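Local coordinates for histidine-containing phosphotransfer protein 2 (Oryza sativa, PDB 1YVI) that relays phosphoryl groups between cytokinin sensor histidine kinases and response regulators in the multistep His-to-Asp phosphorelay, at residues 46-49 and 50-54; 84-88 and 89-93. All coordinates share one frame; numbering follows the deposited sequence. Where two conformers were deposited one is given.

How the contacts relate
Contact 1 (46-49 and 50-54) comes first along the chain, in the first half of helix 42-65. Contact 2 (84-88 and 89-93) follows, at the end of helix 72-89 and the sharp turn into helix 92-106. Their centres lie about 11 Å apart, and they meet directly where these two successive helices pack. Phe-50 CE1 is 3.6 Å from Ser-86 CA, Phe-50 CD1 is 3.8 Å from Val-89 CG2, and Val-46 CG1 is 3.8 Å from Val-89 CG1. Both contacts belong to the HPt domain. These pairs make contact 1 part of the surface against which helix 72-89 lies, the helix that also carries His-80, the predicted phosphohistidine.

Contact 1 (46-49 and 50-54)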
loop_
_atom_site.group_PDB
_atom_site.type_symbol
_atom_site.label_atom_id
_atom_site.label_comp_id
_atom_site.label_asym_id
_atom_site.label_seq_id
_atom_site.Cartn_x
_atom_site.Cartn_y
_atom_site.Cartn_z
ATOM N N VAL A 46 1.017 11.725 1.914
ATOM C CA VAL A 46 -0.037 10.737 1.755
ATOM C C VAL A 46 0.613 9.352 1.763
ATOM O O VAL A 46 0.116 8.449 2.437
ATOM C CB VAL A 46 -0.869 10.977 0.465
ATOM C CG1 VAL A 46 -1.797 9.760 0.112
ATOM C CG2 VAL A 46 -1.737 12.244 0.627
ATOM N N VAL A 47 1.689 9.208 0.983
ATOM C CA VAL A 47 2.393 7.923 0.812
ATOM C C VAL A 47 3.058 7.518 2.133
ATOM O O VAL A 47 3.021 6.354 2.502
ATOM C CB VAL A 47 3.472 8.039 -0.346
ATOM C CG1 VAL A 47 4.494 6.985 -0.268
ATOM C CG2 VAL A 47 2.751 7.944 -1.693
ATOM N N THR A 48 3.696 8.463 2.816
ATOM C CA THR A 48 4.292 8.182 4.124
ATOM C C THR A 48 3.267 7.659 5.088
ATOM O O THR A 48 3.473 6.601 5.689
ATOM C CB THR A 48 4.972 9.437 4.678
ATOM O OG1 THR A 48 5.894 9.878 3.667
ATOM C CG2 THR A 48 5.736 9.161 5.982
ATOM N N LEU A 49 2.136 8.357 5.208
ATOM C CA LEU A 49 1.063 7.931 6.100
ATOM C C LEU A 49 0.501 6.565 5.685
ATOM O O LEU A 49 0.248 5.721 6.515
ATOM C CB LEU A 49 -0.047 8.983 6.066
ATOM C CG LEU A 49 -1.245 8.874 7.002
ATOM C CD1 LEU A 49 -0.832 8.642 8.484
ATOM C CD2 LEU A 49 -2.071 10.170 6.827
ATOM N N PHE A 50 0.327 6.348 4.395
ATOM C CA PHE A 50 -0.170 5.057 3.945
ATOM C C PHE A 50 0.790 3.919 4.366
ATOM O O PHE A 50 0.342 2.865 4.861
ATOM C CB PHE A 50 -0.316 5.031 2.445
ATOM C CG PHE A 50 -0.616 3.662 1.928
ATOM C CD1 PHE A 50 -1.881 3.120 2.123
ATOM C CD2 PHE A 50 0.395 2.879 1.355
ATOM C CE1 PHE A 50 -2.197 1.810 1.689
ATOM C CE2 PHE A 50 0.079 1.569 0.908
ATOM C CZ PHE A 50 -1.252 1.073 1.059
ATOM N N CYS A 51 2.088 4.118 4.155
ATOM C CA CYS A 51 3.082 3.092 4.554
ATOM C C CYS A 51 2.964 2.769 6.066
ATOM O O CYS A 51 2.878 1.582 6.462
ATOM C CB CYS A 51 4.494 3.528 4.161
ATOM S SG CYS A 51 4.751 3.384 2.349
ATOM N N ASP A 52 2.931 3.822 6.889
ATOM C CA ASP A 52 2.735 3.699 8.352
ATOM C C ASP A 52 1.460 2.956 8.674
ATOM O O ASP A 52 1.477 1.983 9.443
ATOM C CB ASP A 52 2.657 5.090 9.032
ATOM C CG ASP A 52 3.995 5.845 9.009
ATOM O OD1 ASP A 52 5.021 5.201 8.677
ATOM O OD2 ASP A 52 4.010 7.092 9.339
ATOM N N ASP A 53 0.345 3.393 8.090
ATOM C CA ASP A 53 -0.971 2.824 8.430
ATOM C C ASP A 53 -1.098 1.382 8.004
ATOM O O ASP A 53 -1.684 0.589 8.720
ATOM C CB ASP A 53 -2.113 3.524 7.648
ATOM C CG ASP A 53 -2.615 4.746 8.325
ATOM O OD1 ASP A 53 -2.222 4.954 9.498
ATOM O OD2 ASP A 53 -3.380 5.529 7.676
ATOM N N ALA A 54 -0.667 1.070 6.781
ATOM C CA ALA A 54 -0.718 -0.329 6.277
ATOM C C ALA A 54 0.114 -1.220 7.139
ATOM O O ALA A 54 -0.312 -2.285 7.504
ATOM C CB ALA A 54 -0.199 -0.414 4.843
#
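Phe-50, whose CB lies 3.4 Å from Val-46 O, has Ala-54 CB over one face of its ring, 4.2 Å above the plane and displaced toward the rim. The ring itself is carried away from 46-49: chi1 of 171° sets CG opposite the backbone N, and the ring reaches helix 72-89, touching Ser-85 and Ser-86. Two carboxylates are also in play. Asp-52, with CG beside its backbone N, puts CG 3.4 Å from Thr-48 O. OD2 of Asp-53 comes to 4.0 Å from Leu-49 CG, and its OD1 to 4.1 Å from Leu-49 CD1, with the two side chains slanting past one another; OD1 also has a long, weak ion pair with Arg-56. These residues make about two and a half turns of helix 42-65 in the HPt helical bundle, where Val-47 and Cys-51 face Phe-131 of helix 110-142. Val-47 CG1 and Cys-51 SG stand 4.5 Å apart. Consecutive i to i+4 backbone bonds define the helix. Asp-52 N reaches Thr-48 O at 3.1 Å, almost straight (175° at the hydrogen) and in the carbonyl plane, while Asp-53 N approaches Leu-49 O at 2.8 Å. Thr-48 OG1 bonds further back, to Ser-44 O.

Contact 2 (84-88 and 89-93); sequences GSSAS and VGAQK
Val-89 reaches back over the helix end through its first torsion: chi1 of -61° sets CG1 opposite the carbonyl carbon and wedges CG2 between the backbone N and the carbonyl carbon. That rotation brings CG2 to 3.5 Å from Ser-86 O and 3.6 Å from Ser-85 O, so a methyl group lies against two carbonyl oxygens of the last turn. In Ser-86, OG is turned beside its own backbone N and bonds to Leu-82 O, one turn earlier; its CB then does the touching across the contact, 3.9 Å from Ala-91 CB and 3.6 Å from Ala-91 O.

The backbone bonds identify the turn. Val-89 N still donates to Ser-85 O at 3.2 Å, as a regular helix requires, and has a weak second hydrogen bond with Ser-86 O. Beyond it the pattern changes: Ala-91 N reaches Ser-86 O at 2.8 Å, and Gly-90 N reaches Ala-87 O at 3.0 Å from well above the carbonyl plane, 68° out of it. Gly-90 takes a phi of +81°, a left-handed backbone conformation to which glycine is suited. Its backbone is also hydrogen-bonded to Asp-24.

An inverse gamma turn is centred on Ala-91, which also serves as N-cap of helix 92-106, so the chain starts a new helix almost at once; its side chain touches Leu-127 of helix 110-142. The CB atoms of Ser-86 and Ala-91 meet across the turn. The 6→1 bond from Ala-91 N to Ser-86 O, enclosing the 5→2 bond from Gly-90 N to Ala-87 O, together with the positive phi of Gly-90, makes this a Schellman motif, here ending the HPt helix that bears His-80.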
loop_
_atom_site.group_PDB
_atom_site.type_symbol
_atom_site.label_atom_id
_atom_site.label_comp_id
_atom_site.label_asym_id
_atom_site.label_seq_id
_atom_site.Cartn_x
_atom_site.Cartn_y
_atom_site.Cartn_z
ATOM N N GLY A 84 -9.655 -0.407 1.673
ATOM C CA GLY A 84 -10.004 0.996 1.455
ATOM C C GLY A 84 -8.833 1.963 1.417
ATOM O O GLY A 84 -8.791 2.809 0.526
ATOM N N SER A 85 -7.882 1.899 2.363
ATOM C CA SER A 85 -6.721 2.762 2.260
ATOM C C SER A 85 -5.837 2.488 1.032
ATOM O O SER A 85 -5.279 3.430 0.421
ATOM C CB SER A 85 -5.872 2.804 3.549
ATOM O OG SER A 85 -5.257 1.546 3.757
ATOM N N SER A 86 -5.689 1.208 0.687
ATOM C CA SER A 86 -4.946 0.828 -0.489
ATOM C C SER A 86 -5.669 1.374 -1.731
ATOM O O SER A 86 -5.016 1.922 -2.606
ATOM C CB SER A 86 -4.831 -0.722 -0.589
ATOM O OG SER A 86 -4.112 -1.144 0.573
ATOM N N ALA A 87 -6.989 1.238 -1.823
ATOM C CA ALA A 87 -7.700 1.741 -3.005
ATOM C C ALA A 87 -7.437 3.267 -3.199
ATOM O O ALA A 87 -7.154 3.768 -4.311
ATOM C CB ALA A 87 -9.221 1.452 -2.853
ATOM N N SER A 88 -7.478 3.992 -2.086
ATOM C CA SER A 88 -7.367 5.456 -2.083
ATOM C C SER A 88 -5.989 5.971 -2.463
ATOM O O SER A 88 -5.872 7.090 -2.945
ATOM C CB SER A 88 -7.700 5.974 -0.675
ATOM O OG SER A 88 -9.082 5.825 -0.439
ATOM N N VAL A 89 -4.922 5.206 -2.232
ATOM C CA VAL A 89 -3.596 5.609 -2.744
ATOM C C VAL A 89 -3.276 4.982 -4.093
ATOM O O VAL A 89 -2.226 5.263 -4.662
ATOM C CB VAL A 89 -2.421 5.328 -1.772
ATOM C CG1 VAL A 89 -2.630 6.099 -0.466
ATOM C CG2 VAL A 89 -2.259 3.778 -1.553
ATOM N N GLY A 90 -4.172 4.132 -4.593
ATOM C CA GLY A 90 -3.911 3.387 -5.800
ATOM C C GLY A 90 -3.069 2.121 -5.706
ATOM O O GLY A 90 -2.594 1.632 -6.726
ATOM N N ALA A 91 -2.968 1.518 -4.521
ATOM C CA ALA A 91 -2.162 0.330 -4.335
ATOM C C ALA A 91 -3.026 -0.851 -4.736
ATOM O O ALA A 91 -3.500 -1.603 -3.871
ATOM C CB ALA A 91 -1.755 0.227 -2.871
ATOM N N GLN A 92 -3.242 -1.030 -6.036
ATOM C CA GLN A 92 -4.315 -1.925 -6.487
ATOM C C GLN A 92 -4.038 -3.393 -6.134
ATOM O O GLN A 92 -4.965 -4.180 -5.926
ATOM C CB GLN A 92 -4.551 -1.771 -8.007
ATOM C CG GLN A 92 -3.456 -2.390 -8.897
ATOM C CD GLN A 92 -3.752 -2.245 -10.405
ATOM O OE1 GLN A 92 -4.858 -1.938 -10.790
ATOM N NE2 GLN A 92 -2.744 -2.435 -11.231
ATOM N N LYS A 93 -2.782 -3.793 -6.102
ATOM C CA LYS A 93 -2.496 -5.236 -5.831
ATOM C C LYS A 93 -2.777 -5.553 -4.361
ATOM O O LYS A 93 -3.300 -6.594 -4.032
ATOM C CB LYS A 93 -1.035 -5.568 -6.220
ATOM C CG LYS A 93 -0.795 -5.474 -7.786
ATOM C CD LYS A 93 0.562 -5.895 -8.141
ATOM C CE LYS A 93 0.719 -7.416 -8.253
ATOM N NZ LYS A 93 2.200 -7.639 -8.497
#